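Local coordinates for protein endoglucanase (Clostridium thermocellum, PDB 2YIK) that probably hydrolyses internal beta-1,4-glycosidic bonds of cellulose, as a glycoside hydrolase family 9 catalytic domain, at residues 217-222 with 253-258. Sequence-based numbering, arbitrary orientation.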
ATOM      1  N   ASP A 217      -1.709 -13.640  -6.256  1.00 25.22           N
ATOM      2  CA  ASP A 217      -1.966 -12.542  -5.338  1.00 25.08           C
ATOM      3  C   ASP A 217      -1.017 -11.361  -5.549  1.00 24.36           C
ATOM      4  O   ASP A 217      -1.473 -10.229  -5.716  1.00 25.39           O
ATOM      5  CB  ASP A 217      -1.931 -13.034  -3.881  1.00 24.29           C
ATOM      6  CG  ASP A 217      -0.594 -13.642  -3.492  1.00 28.69           C
ATOM      7  OD1 ASP A 217       0.071 -14.238  -4.369  1.00 26.85           O
ATOM      8  OD2 ASP A 217      -0.214 -13.534  -2.302  1.00 28.10           O
ATOM      9  N   ILE A 218       0.289 -11.614  -5.565  1.00 23.43           N
ATOM     10  CA  ILE A 218       1.255 -10.529  -5.758  1.00 23.75           C
ATOM     11  C   ILE A 218       1.208  -9.941  -7.170  1.00 22.81           C
ATOM     12  O   ILE A 218       1.325  -8.731  -7.337  1.00 21.55           O
ATOM     13  CB  ILE A 218       2.720 -10.979  -5.463  1.00 25.21           C
ATOM     14  CG1 ILE A 218       2.923 -11.206  -3.963  1.00 23.81           C
ATOM     15  CG2 ILE A 218       3.699  -9.917  -5.928  1.00 23.31           C
ATOM     16  CD1 ILE A 218       2.319 -12.475  -3.477  1.00 33.93           C
ATOM     17  N   ILE A 219       1.044 -10.792  -8.180  1.00 23.73           N
ATOM     18  CA  ILE A 219       0.978 -10.322  -9.566  1.00 24.29           C
ATOM     19  C   ILE A 219      -0.203  -9.354  -9.711  1.00 23.56           C
ATOM     20  O   ILE A 219      -0.060  -8.268 -10.270  1.00 24.50           O
ATOM     21  CB  ILE A 219       0.802 -11.502 -10.579  1.00 24.34           C
ATOM     22  CG1 ILE A 219       2.108 -12.290 -10.757  1.00 26.88           C
ATOM     23  CG2 ILE A 219       0.486 -10.953 -11.959  1.00 21.48           C
ATOM     24  CD1 ILE A 219       2.874 -12.486  -9.503  1.00 35.89           C
ATOM     25  N   SER A 220      -1.361  -9.749  -9.187  1.00 22.51           N
ATOM     26  CA  SER A 220      -2.562  -8.922  -9.253  1.00 23.14           C
ATOM     27  C   SER A 220      -2.445  -7.649  -8.420  1.00 22.96           C
ATOM     28  O   SER A 220      -2.860  -6.579  -8.861  1.00 21.87           O
ATOM     29  CB  SER A 220      -3.785  -9.718  -8.790  1.00 22.93           C
ATOM     30  OG  SER A 220      -4.026 -10.815  -9.651  1.00 23.48           O
ATOM     31  N   ALA A 221      -1.883  -7.766  -7.219  1.00 22.93           N
ATOM     32  CA  ALA A 221      -1.728  -6.603  -6.355  1.00 23.20           C
ATOM     33  C   ALA A 221      -0.882  -5.574  -7.083  1.00 23.18           C
ATOM     34  O   ALA A 221      -1.169  -4.377  -7.030  1.00 23.64           O
ATOM     35  CB  ALA A 221      -1.066  -6.998  -5.035  1.00 22.79           C
ATOM     36  N   THR A 222       0.146  -6.046  -7.784  1.00 23.56           N
ATOM     37  CA  THR A 222       1.027  -5.154  -8.527  1.00 22.95           C
ATOM     38  C   THR A 222       0.330  -4.545  -9.743  1.00 23.60           C
ATOM     39  O   THR A 222       0.477  -3.354 -10.005  1.00 23.05           O
ATOM     40  CB  THR A 222       2.314  -5.875  -8.994  1.00 22.51           C
ATOM     41  OG1 THR A 222       2.971  -6.457  -7.863  1.00 23.67           O
ATOM     42  CG2 THR A 222       3.272  -4.879  -9.657  1.00 19.36           C
ATOM     43  N   ASP A 253      -2.818 -10.198 -17.291  1.00 27.53           N
ATOM     44  CA  ASP A 253      -2.969 -11.292 -18.241  1.00 27.22           C
ATOM     45  C   ASP A 253      -2.181 -12.518 -17.789  1.00 25.67           C
ATOM     46  O   ASP A 253      -2.606 -13.654 -17.992  1.00 24.95           O
ATOM     47  CB  ASP A 253      -2.500 -10.866 -19.631  1.00 29.15           C
ATOM     48  CG  ASP A 253      -2.985 -11.812 -20.708  1.00 30.81           C
ATOM     49  OD1 ASP A 253      -4.217 -11.988 -20.820  1.00 33.56           O
ATOM     50  OD2 ASP A 253      -2.150 -12.385 -21.435  1.00 32.26           O
ATOM     51  N   PHE A 254      -1.029 -12.274 -17.182  1.00 24.41           N
ATOM     52  CA  PHE A 254      -0.184 -13.339 -16.671  1.00 24.26           C
ATOM     53  C   PHE A 254      -0.945 -14.021 -15.525  1.00 24.21           C
ATOM     54  O   PHE A 254      -0.986 -15.244 -15.439  1.00 23.11           O
ATOM     55  CB  PHE A 254       1.139 -12.738 -16.177  1.00 24.87           C
ATOM     56  CG  PHE A 254       2.065 -13.723 -15.510  1.00 26.20           C
ATOM     57  CD1 PHE A 254       1.901 -14.043 -14.162  1.00 25.96           C
ATOM     58  CD2 PHE A 254       3.116 -14.309 -16.215  1.00 26.27           C
ATOM     59  CE1 PHE A 254       2.780 -14.923 -13.513  1.00 26.85           C
ATOM     60  CE2 PHE A 254       4.006 -15.193 -15.578  1.00 27.13           C
ATOM     61  CZ  PHE A 254       3.832 -15.502 -14.222  1.00 26.93           C
ATOM     62  N   ALA A 255      -1.554 -13.224 -14.652  1.00 23.13           N
ATOM     63  CA  ALA A 255      -2.310 -13.778 -13.527  1.00 23.90           C
ATOM     64  C   ALA A 255      -3.522 -14.553 -14.033  1.00 24.47           C
ATOM     65  O   ALA A 255      -3.826 -15.638 -13.550  1.00 24.91           O
ATOM     66  CB  ALA A 255      -2.762 -12.656 -12.573  1.00 22.53           C
ATOM     67  N   GLU A 256      -4.208 -13.990 -15.020  1.00 25.27           N
ATOM     68  CA  GLU A 256      -5.396 -14.619 -15.583  1.00 26.16           C
ATOM     69  C   GLU A 256      -5.107 -15.948 -16.280  1.00 27.50           C
ATOM     70  O   GLU A 256      -5.763 -16.948 -16.019  1.00 26.80           O
ATOM     71  CB  GLU A 256      -6.062 -13.675 -16.583  1.00 25.73           C
ATOM     72  CG  GLU A 256      -7.350 -14.214 -17.164  1.00 27.55           C
ATOM     73  CD  GLU A 256      -7.935 -13.310 -18.222  1.00 29.09           C
ATOM     74  OE1 GLU A 256      -7.694 -12.089 -18.171  1.00 28.76           O
ATOM     75  OE2 GLU A 256      -8.654 -13.818 -19.101  1.00 33.57           O
ATOM     76  N   LYS A 257      -4.114 -15.930 -17.163  1.00 29.93           N
ATOM     77  CA  LYS A 257      -3.717 -17.086 -17.961  1.00 31.65           C
ATOM     78  C   LYS A 257      -3.086 -18.268 -17.239  1.00 32.11           C
ATOM     79  O   LYS A 257      -3.257 -19.412 -17.657  1.00 32.11           O
ATOM     80  CB  LYS A 257      -2.758 -16.629 -19.059  1.00 33.93           C
ATOM     81  CG  LYS A 257      -3.423 -16.301 -20.392  1.00 39.81           C
ATOM     82  CD  LYS A 257      -4.670 -15.445 -20.230  1.00 42.44           C
ATOM     83  CE  LYS A 257      -5.349 -15.205 -21.588  1.00 44.40           C
ATOM     84  NZ  LYS A 257      -4.429 -14.504 -22.552  1.00 45.70           N
ATOM     85  N   ASN A 258      -2.356 -18.004 -16.164  1.00 30.41           N
ATOM     86  CA  ASN A 258      -1.677 -19.074 -15.447  1.00 29.75           C
ATOM     87  C   ASN A 258      -2.433 -19.625 -14.235  1.00 29.78           C
ATOM     88  O   ASN A 258      -3.348 -18.987 -13.718  1.00 28.94           O
ATOM     89  CB  ASN A 258      -0.281 -18.586 -15.041  1.00 30.42           C
ATOM     90  CG  ASN A 258       0.602 -18.278 -16.254  1.00 30.83           C
ATOM     91  OD1 ASN A 258       1.130 -17.171 -16.397  1.00 32.34           O
ATOM     92  ND2 ASN A 258       0.765 -19.266 -17.131  1.00 30.48           N
TER
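I219 meets F254 and A255 where two consecutive helices of the glycoside hydrolase family 9 catalytic domain, an (alpha/alpha)6 barrel in this family, lie side by side as a helical hairpin. The start of helix 216-233 packs against the end of helix 238-257; the axes of 217-222 and 253-257 approach to 9.1 Å, with their N-to-C directions 147° apart, roughly antiparallel. The small side chain of A255 faces I219, their CA atoms 6.2 Å apart, and no hydrogen bond joins the two segments.

Both branches of I219 take part. With CG2 anti to the backbone N (CG1 at chi1 -74°), the methyl CG2 rests mainly on A255 CB at 3.7 Å and also approaches the phenyl ring, 4.1 Å from F254 CD1, while CG1 goes to the ring and comes within 3.8 Å of F254 CD1. With CG anti to the backbone N (chi1 175°), the F254 ring extends to I219 CG1; it meets I219 obliquely, the two side chains crossing at about a right angle. Beyond the pair, F254 also touches V177 of strand 177-184.

S220 is the second residue to reach A255, a polar residue used for packing. Its hydroxyl stays within its own helix, hydrogen-bonded to the carbonyl of T216, and the side chain also touches D281 and Y282 of helix 279-293, with a bound calcium ion about 8 Å away. I219 CG2 and S220 OG each lie 3.7 Å from A255 CB, in directions about a right angle apart.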